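Local atomic coordinates of PlzA (Borrelia burgdorferi, PDB entry 7MIE), a protein that binds the bacterial second messenger c-di-GMP through a PilZ domain and probably acts as a receptor in c-di-GMP signalling in the Lyme disease spirochaete. Residues 51-59 with 69-79; 33-43 with 153-163. All coordinates share one frame; numbering follows the deposited sequence.

Contact 1: residues 51-59 with 69-79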
loop_
_atom_site.group_PDB
_atom_site.type_symbol
_atom_site.label_atom_id
_atom_site.label_comp_id
_atom_site.label_asym_id
_atom_site.label_seq_id
_atom_site.Cartn_x
_atom_site.Cartn_y
_atom_site.Cartn_z
ATOM N N PHE A 51 -3.039 11.840 7.419
ATOM C CA PHE A 51 -4.394 12.321 7.178
ATOM C C PHE A 51 -5.435 11.583 8.011
ATOM O O PHE A 51 -6.322 12.194 8.640
ATOM C CB PHE A 51 -4.696 12.236 5.668
ATOM C CG PHE A 51 -6.114 12.575 5.278
ATOM C CD1 PHE A 51 -6.622 13.865 5.463
ATOM C CD2 PHE A 51 -6.941 11.640 4.668
ATOM C CE1 PHE A 51 -7.938 14.157 5.103
ATOM C CE2 PHE A 51 -8.242 11.948 4.275
ATOM C CZ PHE A 51 -8.753 13.218 4.484
ATOM N N LEU A 52 -5.342 10.223 8.003
ATOM C CA LEU A 52 -6.340 9.416 8.699
ATOM C C LEU A 52 -6.097 9.414 10.212
ATOM O O LEU A 52 -7.002 9.015 10.928
ATOM C CB LEU A 52 -6.281 7.959 8.199
ATOM C CG LEU A 52 -6.569 7.719 6.714
ATOM C CD1 LEU A 52 -6.497 6.189 6.425
ATOM C CD2 LEU A 52 -7.959 8.222 6.302
ATOM N N ASN A 53 -4.923 9.879 10.674
ATOM C CA ASN A 53 -4.521 9.763 12.080
ATOM C C ASN A 53 -4.625 8.289 12.505
ATOM O O ASN A 53 -5.269 7.956 13.501
ATOM C CB ASN A 53 -5.428 10.582 13.015
ATOM C CG ASN A 53 -4.817 10.742 14.404
ATOM O OD1 ASN A 53 -3.675 10.402 14.619
ATOM N ND2 ASN A 53 -5.572 11.293 15.330
ATOM N N LEU A 54 -3.942 7.443 11.746
ATOM C CA LEU A 54 -3.993 6.011 12.011
ATOM C C LEU A 54 -2.568 5.481 11.930
ATOM O O LEU A 54 -1.862 5.733 10.958
ATOM C CB LEU A 54 -4.989 5.424 10.984
ATOM C CG LEU A 54 -5.147 3.915 10.990
ATOM C CD1 LEU A 54 -5.813 3.503 12.300
ATOM C CD2 LEU A 54 -6.014 3.524 9.774
ATOM N N ARG A 55 -2.077 4.858 13.035
ATOM C CA ARG A 55 -0.764 4.224 13.049
ATOM C C ARG A 55 -0.809 3.019 12.094
ATOM O O ARG A 55 -1.837 2.367 11.948
ATOM C CB ARG A 55 -0.554 3.610 14.454
ATOM C CG ARG A 55 0.877 3.326 14.854
ATOM C CD ARG A 55 0.922 2.937 16.349
ATOM N NE ARG A 55 0.294 3.887 17.294
ATOM C CZ ARG A 55 0.364 3.800 18.638
ATOM N NH1 ARG A 55 -0.236 4.693 19.416
ATOM N NH2 ARG A 55 1.030 2.805 19.203
ATOM N N ASN A 56 0.316 2.713 11.465
ATOM C CA ASN A 56 0.300 1.666 10.465
ATOM C C ASN A 56 0.503 0.299 11.116
ATOM O O ASN A 56 0.341 -0.701 10.462
ATOM C CB ASN A 56 1.300 1.935 9.336
ATOM C CG ASN A 56 0.715 1.607 7.971
ATOM O OD1 ASN A 56 -0.480 1.828 7.736
ATOM N ND2 ASN A 56 1.521 0.958 7.135
ATOM N N THR A 57 0.892 0.289 12.387
ATOM C CA THR A 57 1.086 -0.945 13.133
ATOM C C THR A 57 -0.230 -1.268 13.812
ATOM O O THR A 57 -0.932 -0.393 14.306
ATOM C CB THR A 57 2.264 -0.786 14.108
ATOM O OG1 THR A 57 3.436 -0.736 13.295
ATOM C CG2 THR A 57 2.414 -1.976 15.039
ATOM N N ILE A 58 -0.580 -2.564 13.876
ATOM C CA ILE A 58 -1.875 -2.893 14.415
ATOM C C ILE A 58 -1.759 -4.232 15.163
ATOM O O ILE A 58 -1.141 -5.142 14.644
ATOM C CB ILE A 58 -2.873 -3.014 13.272
ATOM C CG1 ILE A 58 -4.282 -3.159 13.814
ATOM C CG2 ILE A 58 -2.520 -4.071 12.215
ATOM C CD1 ILE A 58 -5.243 -2.502 12.855
ATOM N N GLU A 59 -2.493 -4.350 16.268
ATOM C CA GLU A 59 -2.525 -5.594 17.041
ATOM C C GLU A 59 -3.746 -6.426 16.671
ATOM O O GLU A 59 -4.880 -5.912 16.628
ATOM C CB GLU A 59 -2.565 -5.229 18.526
ATOM C CG GLU A 59 -2.328 -6.464 19.384
ATOM C CD GLU A 59 -2.416 -6.233 20.893
ATOM O OE1 GLU A 59 -2.575 -5.066 21.330
ATOM O OE2 GLU A 59 -2.266 -7.251 21.641
ATOM N N GLY A 69 0.839 -6.658 13.257
ATOM C CA GLY A 69 1.101 -6.661 11.823
ATOM C C GLY A 69 1.113 -5.218 11.318
ATOM O O GLY A 69 1.237 -4.306 12.127
ATOM N N VAL A 70 1.080 -5.062 9.996
ATOM C CA VAL A 70 1.198 -3.728 9.422
ATOM C C VAL A 70 0.057 -3.609 8.411
ATOM O O VAL A 70 -0.275 -4.560 7.707
ATOM C CB VAL A 70 2.575 -3.651 8.724
ATOM C CG1 VAL A 70 2.743 -2.318 8.031
ATOM C CG2 VAL A 70 3.705 -3.749 9.775
ATOM N N ILE A 71 -0.521 -2.400 8.299
ATOM C CA ILE A 71 -1.601 -2.233 7.344
ATOM C C ILE A 71 -0.986 -2.049 5.963
ATOM O O ILE A 71 -0.106 -1.185 5.757
ATOM C CB ILE A 71 -2.458 -1.005 7.719
ATOM C CG1 ILE A 71 -2.954 -1.047 9.163
ATOM C CG2 ILE A 71 -3.594 -0.801 6.719
ATOM C CD1 ILE A 71 -3.714 0.214 9.635
ATOM N N TYR A 72 -1.512 -2.828 5.014
ATOM C CA TYR A 72 -1.138 -2.684 3.612
ATOM C C TYR A 72 -2.086 -1.703 2.898
ATOM O O TYR A 72 -1.613 -0.802 2.190
ATOM C CB TYR A 72 -1.247 -4.060 2.945
ATOM C CG TYR A 72 -1.162 -4.037 1.441
ATOM C CD1 TYR A 72 0.071 -4.022 0.795
ATOM C CD2 TYR A 72 -2.318 -4.066 0.672
ATOM C CE1 TYR A 72 0.149 -4.043 -0.593
ATOM C CE2 TYR A 72 -2.258 -4.087 -0.711
ATOM C CZ TYR A 72 -1.022 -4.073 -1.336
ATOM O OH TYR A 72 -0.964 -4.088 -2.699
ATOM N N SER A 73 -3.396 -1.893 3.078
ATOM C CA SER A 73 -4.373 -0.988 2.459
ATOM C C SER A 73 -5.631 -0.965 3.303
ATOM O O SER A 73 -5.826 -1.856 4.139
ATOM C CB SER A 73 -4.710 -1.417 1.010
ATOM O OG SER A 73 -5.475 -2.631 0.993
ATOM N N ILE A 74 -6.469 0.045 3.041
ATOM C CA ILE A 74 -7.717 0.197 3.770
ATOM C C ILE A 74 -8.857 0.414 2.790
ATOM O O ILE A 74 -8.665 1.061 1.754
ATOM C CB ILE A 74 -7.570 1.329 4.800
ATOM C CG1 ILE A 74 -8.783 1.386 5.739
ATOM C CG2 ILE A 74 -7.337 2.677 4.102
ATOM C CD1 ILE A 74 -8.483 2.179 7.023
ATOM N N SER A 75 -10.043 -0.071 3.175
ATOM C CA SER A 75 -11.212 0.011 2.314
ATOM C C SER A 75 -12.386 0.474 3.176
ATOM O O SER A 75 -12.199 0.835 4.337
ATOM C CB SER A 75 -11.497 -1.311 1.677
ATOM O OG SER A 75 -10.443 -1.734 0.788
ATOM N N MET A 76 -13.602 0.562 2.594
ATOM C CA MET A 76 -14.690 1.139 3.378
ATOM C C MET A 76 -15.119 0.260 4.548
ATOM O O MET A 76 -15.543 0.782 5.595
ATOM C CB MET A 76 -15.926 1.353 2.494
ATOM C CG MET A 76 -15.740 2.543 1.566
ATOM S SD MET A 76 -15.263 4.110 2.343
ATOM C CE MET A 76 -16.447 4.259 3.680
ATOM N N ASP A 77 -15.059 -1.060 4.348
ATOM C CA ASP A 77 -15.508 -1.894 5.457
ATOM C C ASP A 77 -14.578 -3.074 5.680
ATOM O O ASP A 77 -14.969 -4.077 6.281
ATOM C CB ASP A 77 -16.982 -2.281 5.350
ATOM C CG ASP A 77 -17.302 -2.973 4.046
ATOM O OD1 ASP A 77 -16.482 -3.805 3.608
ATOM O OD2 ASP A 77 -18.351 -2.608 3.443
ATOM N N SER A 78 -13.333 -2.915 5.236
ATOM C CA SER A 78 -12.355 -3.978 5.402
ATOM C C SER A 78 -10.992 -3.327 5.298
ATOM O O SER A 78 -10.901 -2.153 4.924
ATOM C CB SER A 78 -12.499 -5.079 4.336
ATOM O OG SER A 78 -12.293 -4.556 3.011
ATOM N N LEU A 79 -9.958 -4.101 5.658
ATOM C CA LEU A 79 -8.605 -3.647 5.423
ATOM C C LEU A 79 -7.724 -4.863 5.166
ATOM O O LEU A 79 -8.157 -5.995 5.364
ATOM C CB LEU A 79 -8.169 -2.752 6.589
ATOM C CG LEU A 79 -7.681 -3.413 7.887
ATOM C CD1 LEU A 79 -7.402 -2.322 8.958
ATOM C CD2 LEU A 79 -8.675 -4.437 8.428
#

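Contact 2: residues 33-43 with 153-163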
loop_
_atom_site.group_PDB
_atom_site.type_symbol
_atom_site.label_atom_id
_atom_site.label_comp_id
_atom_site.label_asym_id
_atom_site.label_seq_id
_atom_site.Cartn_x
_atom_site.Cartn_y
_atom_site.Cartn_z
ATOM N N TYR A 33 -20.785 5.131 0.307
ATOM C CA TYR A 33 -19.420 4.894 -0.126
ATOM C C TYR A 33 -19.064 3.404 -0.123
ATOM O O TYR A 33 -18.374 2.951 -1.024
ATOM C CB TYR A 33 -18.465 5.549 0.875
ATOM C CG TYR A 33 -18.141 6.998 0.619
ATOM C CD1 TYR A 33 -17.711 7.408 -0.631
ATOM C CD2 TYR A 33 -18.154 7.914 1.661
ATOM C CE1 TYR A 33 -17.363 8.736 -0.848
ATOM C CE2 TYR A 33 -17.761 9.235 1.464
ATOM C CZ TYR A 33 -17.348 9.638 0.204
ATOM O OH TYR A 33 -17.013 10.946 -0.048
ATOM N N GLY A 34 -19.554 2.648 0.871
ATOM C CA GLY A 34 -19.420 1.195 0.967
ATOM C C GLY A 34 -19.915 0.477 -0.284
ATOM O O GLY A 34 -19.238 -0.409 -0.835
ATOM N N ALA A 35 -21.071 0.938 -0.776
ATOM C CA ALA A 35 -21.665 0.307 -1.955
ATOM C C ALA A 35 -20.900 0.718 -3.202
ATOM O O ALA A 35 -20.544 -0.117 -4.022
ATOM C CB ALA A 35 -23.127 0.717 -2.066
ATOM N N LYS A 36 -20.590 2.013 -3.312
ATOM C CA LYS A 36 -19.958 2.577 -4.492
ATOM C C LYS A 36 -18.569 1.976 -4.685
ATOM O O LYS A 36 -18.156 1.755 -5.821
ATOM C CB LYS A 36 -19.879 4.099 -4.346
ATOM C CG LYS A 36 -19.297 4.812 -5.549
ATOM C CD LYS A 36 -19.416 6.314 -5.488
ATOM C CE LYS A 36 -18.687 6.874 -6.695
ATOM N NZ LYS A 36 -19.168 8.214 -7.038
ATOM N N TYR A 37 -17.853 1.727 -3.577
ATOM C CA TYR A 37 -16.424 1.397 -3.670
ATOM C C TYR A 37 -16.126 -0.026 -3.238
ATOM O O TYR A 37 -15.010 -0.356 -2.799
ATOM C CB TYR A 37 -15.557 2.430 -2.928
ATOM C CG TYR A 37 -15.624 3.789 -3.592
ATOM C CD1 TYR A 37 -15.247 3.934 -4.921
ATOM C CD2 TYR A 37 -16.023 4.924 -2.907
ATOM C CE1 TYR A 37 -15.306 5.163 -5.571
ATOM C CE2 TYR A 37 -16.068 6.170 -3.532
ATOM C CZ TYR A 37 -15.729 6.278 -4.879
ATOM O OH TYR A 37 -15.762 7.477 -5.538
ATOM N N ARG A 38 -17.126 -0.892 -3.377
ATOM C CA ARG A 38 -16.920 -2.284 -3.015
ATOM C C ARG A 38 -15.764 -2.811 -3.856
ATOM O O ARG A 38 -15.675 -2.565 -5.064
ATOM C CB ARG A 38 -18.228 -3.085 -3.171
ATOM C CG ARG A 38 -18.054 -4.587 -2.970
ATOM C CD ARG A 38 -19.369 -5.304 -2.708
ATOM N NE ARG A 38 -20.429 -4.316 -2.543
ATOM C CZ ARG A 38 -21.377 -4.049 -3.445
ATOM N NH1 ARG A 38 -22.284 -3.118 -3.197
ATOM N NH2 ARG A 38 -21.425 -4.725 -4.584
ATOM N N GLY A 39 -14.795 -3.428 -3.163
ATOM C CA GLY A 39 -13.670 -4.053 -3.831
ATOM C C GLY A 39 -12.485 -3.113 -4.079
ATOM O O GLY A 39 -11.462 -3.532 -4.628
ATOM N N LYS A 40 -12.625 -1.838 -3.697
ATOM C CA LYS A 40 -11.576 -0.857 -3.947
ATOM C C LYS A 40 -10.799 -0.562 -2.674
ATOM O O LYS A 40 -11.286 -0.843 -1.595
ATOM C CB LYS A 40 -12.195 0.440 -4.477
ATOM C CG LYS A 40 -13.015 0.246 -5.762
ATOM C CD LYS A 40 -12.268 -0.433 -6.900
ATOM C CE LYS A 40 -13.145 -0.436 -8.159
ATOM N NZ LYS A 40 -12.394 -1.096 -9.257
ATOM N N GLU A 41 -9.570 -0.056 -2.801
ATOM C CA GLU A 41 -8.755 0.141 -1.608
ATOM C C GLU A 41 -7.852 1.358 -1.764
ATOM O O GLU A 41 -7.572 1.801 -2.887
ATOM C CB GLU A 41 -7.884 -1.110 -1.359
ATOM C CG GLU A 41 -6.795 -1.295 -2.447
ATOM C CD GLU A 41 -5.911 -2.545 -2.491
ATOM O OE1 GLU A 41 -5.905 -3.295 -1.504
ATOM O OE2 GLU A 41 -5.172 -2.718 -3.512
ATOM N N ILE A 42 -7.294 1.824 -0.623
ATOM C CA ILE A 42 -6.259 2.840 -0.634
ATOM C C ILE A 42 -5.026 2.235 0.038
ATOM O O ILE A 42 -5.102 1.792 1.187
ATOM C CB ILE A 42 -6.758 4.063 0.182
ATOM C CG1 ILE A 42 -8.039 4.705 -0.403
ATOM C CG2 ILE A 42 -5.620 5.077 0.336
ATOM C CD1 ILE A 42 -7.827 5.275 -1.828
ATOM N N LYS A 43 -3.922 2.162 -0.723
ATOM C CA LYS A 43 -2.642 1.684 -0.182
ATOM C C LYS A 43 -2.068 2.695 0.803
ATOM O O LYS A 43 -2.174 3.901 0.607
ATOM C CB LYS A 43 -1.637 1.286 -1.271
ATOM C CG LYS A 43 -2.100 0.080 -2.075
ATOM C CD LYS A 43 -1.165 -0.440 -3.144
ATOM C CE LYS A 43 -0.914 0.534 -4.269
ATOM N NZ LYS A 43 -2.127 0.788 -5.122
ATOM N N ILE A 153 -15.257 7.988 6.657
ATOM C CA ILE A 153 -15.613 9.092 5.767
ATOM C C ILE A 153 -14.382 9.614 5.018
ATOM O O ILE A 153 -14.455 9.919 3.829
ATOM C CB ILE A 153 -16.342 10.214 6.558
ATOM C CG1 ILE A 153 -16.987 11.210 5.600
ATOM C CG2 ILE A 153 -15.438 10.920 7.558
ATOM C CD1 ILE A 153 -18.290 10.616 5.081
ATOM N N LYS A 154 -13.199 9.579 5.669
ATOM C CA LYS A 154 -11.995 10.030 4.995
ATOM C C LYS A 154 -11.516 9.012 3.961
ATOM O O LYS A 154 -11.027 9.400 2.908
ATOM C CB LYS A 154 -10.889 10.195 6.036
ATOM C CG LYS A 154 -11.022 11.480 6.861
ATOM C CD LYS A 154 -9.848 11.556 7.825
ATOM C CE LYS A 154 -9.929 12.834 8.651
ATOM N NZ LYS A 154 -8.932 12.758 9.741
ATOM N N VAL A 155 -11.739 7.726 4.235
ATOM C CA VAL A 155 -11.346 6.711 3.253
ATOM C C VAL A 155 -12.238 6.881 2.021
ATOM O O VAL A 155 -11.769 6.802 0.878
ATOM C CB VAL A 155 -11.449 5.289 3.865
ATOM C CG1 VAL A 155 -11.224 4.214 2.795
ATOM C CG2 VAL A 155 -10.432 5.122 5.019
ATOM N N GLY A 156 -13.521 7.189 2.252
ATOM C CA GLY A 156 -14.400 7.415 1.103
ATOM C C GLY A 156 -13.963 8.622 0.271
ATOM O O GLY A 156 -13.932 8.552 -0.970
ATOM N N LYS A 157 -13.511 9.675 0.943
ATOM C CA LYS A 157 -13.022 10.837 0.209
ATOM C C LYS A 157 -11.773 10.505 -0.602
ATOM O O LYS A 157 -11.585 11.000 -1.723
ATOM C CB LYS A 157 -12.755 11.992 1.183
ATOM C CG LYS A 157 -14.038 12.561 1.787
ATOM C CD LYS A 157 -13.791 13.533 2.924
ATOM C CE LYS A 157 -14.977 14.444 3.183
ATOM N NZ LYS A 157 -14.569 15.531 4.116
ATOM N N LEU A 158 -10.873 9.699 -0.027
ATOM C CA LEU A 158 -9.692 9.256 -0.761
ATOM C C LEU A 158 -10.074 8.369 -1.939
ATOM O O LEU A 158 -9.464 8.487 -3.013
ATOM C CB LEU A 158 -8.744 8.462 0.165
ATOM C CG LEU A 158 -8.070 9.322 1.252
ATOM C CD1 LEU A 158 -7.437 8.394 2.293
ATOM C CD2 LEU A 158 -7.025 10.248 0.639
ATOM N N LEU A 159 -11.105 7.521 -1.776
ATOM C CA LEU A 159 -11.542 6.697 -2.901
ATOM C C LEU A 159 -12.182 7.562 -4.011
ATOM O O LEU A 159 -11.954 7.281 -5.168
ATOM C CB LEU A 159 -12.507 5.599 -2.436
ATOM C CG LEU A 159 -11.847 4.505 -1.603
ATOM C CD1 LEU A 159 -12.881 3.739 -0.803
ATOM C CD2 LEU A 159 -11.029 3.575 -2.530
ATOM N N ASP A 160 -12.894 8.631 -3.661
ATOM C CA ASP A 160 -13.383 9.560 -4.672
ATOM C C ASP A 160 -12.229 10.140 -5.477
ATOM O O ASP A 160 -12.310 10.218 -6.700
ATOM C CB ASP A 160 -14.060 10.764 -4.013
ATOM C CG ASP A 160 -15.446 10.505 -3.477
ATOM O OD1 ASP A 160 -16.113 9.509 -3.927
ATOM O OD2 ASP A 160 -15.882 11.354 -2.639
ATOM N N LEU A 161 -11.157 10.515 -4.799
ATOM C CA LEU A 161 -9.994 11.076 -5.494
ATOM C C LEU A 161 -9.314 10.018 -6.358
ATOM O O LEU A 161 -8.899 10.305 -7.483
ATOM C CB LEU A 161 -9.014 11.652 -4.476
ATOM C CG LEU A 161 -9.566 12.818 -3.656
ATOM C CD1 LEU A 161 -8.478 13.307 -2.697
ATOM C CD2 LEU A 161 -10.014 13.966 -4.576
ATOM N N LYS A 162 -9.200 8.787 -5.838
ATOM C CA LYS A 162 -8.631 7.724 -6.651
ATOM C C LYS A 162 -9.461 7.460 -7.900
ATOM O O LYS A 162 -8.880 7.270 -8.980
ATOM C CB LYS A 162 -8.440 6.452 -5.796
ATOM C CG LYS A 162 -7.704 5.348 -6.545
ATOM C CD LYS A 162 -7.374 4.140 -5.610
ATOM C CE LYS A 162 -6.589 3.100 -6.411
ATOM N NZ LYS A 162 -6.269 1.911 -5.574
ATOM N N LEU A 163 -10.795 7.450 -7.777
ATOM C CA LEU A 163 -11.672 7.236 -8.934
ATOM C C LEU A 163 -11.481 8.339 -9.986
ATOM O O LEU A 163 -11.464 8.068 -11.182
ATOM C CB LEU A 163 -13.146 7.231 -8.487
ATOM C CG LEU A 163 -14.198 7.249 -9.601
ATOM C CD1 LEU A 163 -14.072 5.993 -10.483
ATOM C CD2 LEU A 163 -15.594 7.293 -8.986
HETATM O O HOH W 1 -18.730 9.662 -4.339
HETATM O O HOH W 2 -8.790 0.291 -5.675
HETATM O O HOH W 3 -4.539 -0.733 -5.289
#

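Contact 1: residues 51-59 with 69-79
The carbonyl oxygen of I71 takes two donors: N56 ND2 reaches it at 3.0 Å, a weak bond bent to 131° at the hydrogen, and H280 NE2 of helix 273-283 supplies the other. The N56 amide has ties beyond these segments too, ND2 to OD1 of the last residue, N284, and OD1 to N49 ND2, so its rotation looks well fixed. The same asparagine also uses its backbone, since N56 O receives I71 N at 2.9 Å. V70 lies over one face of the amide, its CG1 3.6 Å from N56 ND2, the two side chains at roughly a right angle.

Next to N56 the two segments pair as the open end of an antiparallel beta hairpin, strands 57-62 and 65-74, part of the larger antiparallel sheet in the PilZN3 region. T57 and V70 form a non-hydrogen-bonded pair with their side chains on one face. Beside it, I58 and G69 make the hydrogen-bonded pair: G69 N bonds to I58 O at 2.9 Å and I58 N to G69 O at 3.1 Å.

The approach to the hairpin is apolar. A Schellman motif with N53 in its positive-phi position ends helix 46-52 and turns the chain toward I71 and I74. With CG anti to the backbone N (chi1 176°) and chi2 at 67°, L54 brings CD2 to I74 CD1 at 3.9 Å, tip to tip; it crosses I71 at about a right angle, CD2 4.0 Å from I71 CD1. On the opposite sheet face from T57, I58 rests CG2 near I71 CG1, and L81 of strand 78-84 touches both isoleucines.

Contact 2: residues 33-43 with 153-163
Y33 lays one face of its ring flat on G156, whose CA sits 3.5 Å from the ring centroid and 2° off its normal. This is the tight end of the contact. Y33 is a knob in the hole formed by I153, G156, K157 and D160, its ring directly against the G156 backbone. One turn on, L159 CB makes a second CH-pi contact, 3.7 Å from the centroid of the Y37 ring, whose opposite face carries K36 CG. Both phenols converge on one carboxylate: Y37 OH gives a 2.6 Å bond to the anti lone pair of D160 OD1, and Y33 OH reaches D160 OD2 at 2.9 Å from above the carboxylate plane. With CG beside its backbone N (chi1 -77°), D160 holds its carboxylate across the ends of both rings, 63° from the Y37 plane.

Helix 26-36 and the turn after it thus dock on helix 149-164. A type II turn from Y37 to K40 leads the chain into strand 42-43, where I42 CD1 packs on L159 CD2 at 3.7 Å and the side chain crosses L158 at about a right angle, CG1 3.9 Å from L158 CB.

Beyond I42 the packing gives way to water and charge. K162, fully extended, brings NZ to E41 O at 3.0 Å, and one water links that amine to E41 N. A second water bridges E41 OE2 and K43 NZ, with a weak bond to K162; the other carboxylate oxygen, OE1, is held by S73 and K80. At the opposite margin a water spans K36 NZ and D160 OD1.

Overall arrangement
Contacts 1 and 2 lie in the same PilZN3 region, their centres about 14 Å apart. Along the chain, 33-43 comes first, then both segments of contact 1, and finally 153-163. Strand 42-43 leads into helix 46-52 and pairs with strand 65-74, so both contacts reach one antiparallel sheet. They meet directly where S75 OG lies 2.7 Å from K40 O, a probable hydrogen bond. Contact 1 is buried where helix 46-52 and the loop after it meet the sheet, away from the annotated sites. Contact 2 is partly buried and joins the first and last parts of the PilZN3 range; at one end the K162 side chain is about 7 Å from bound c-di-GMP, consistent with a place beside the ligand-binding region.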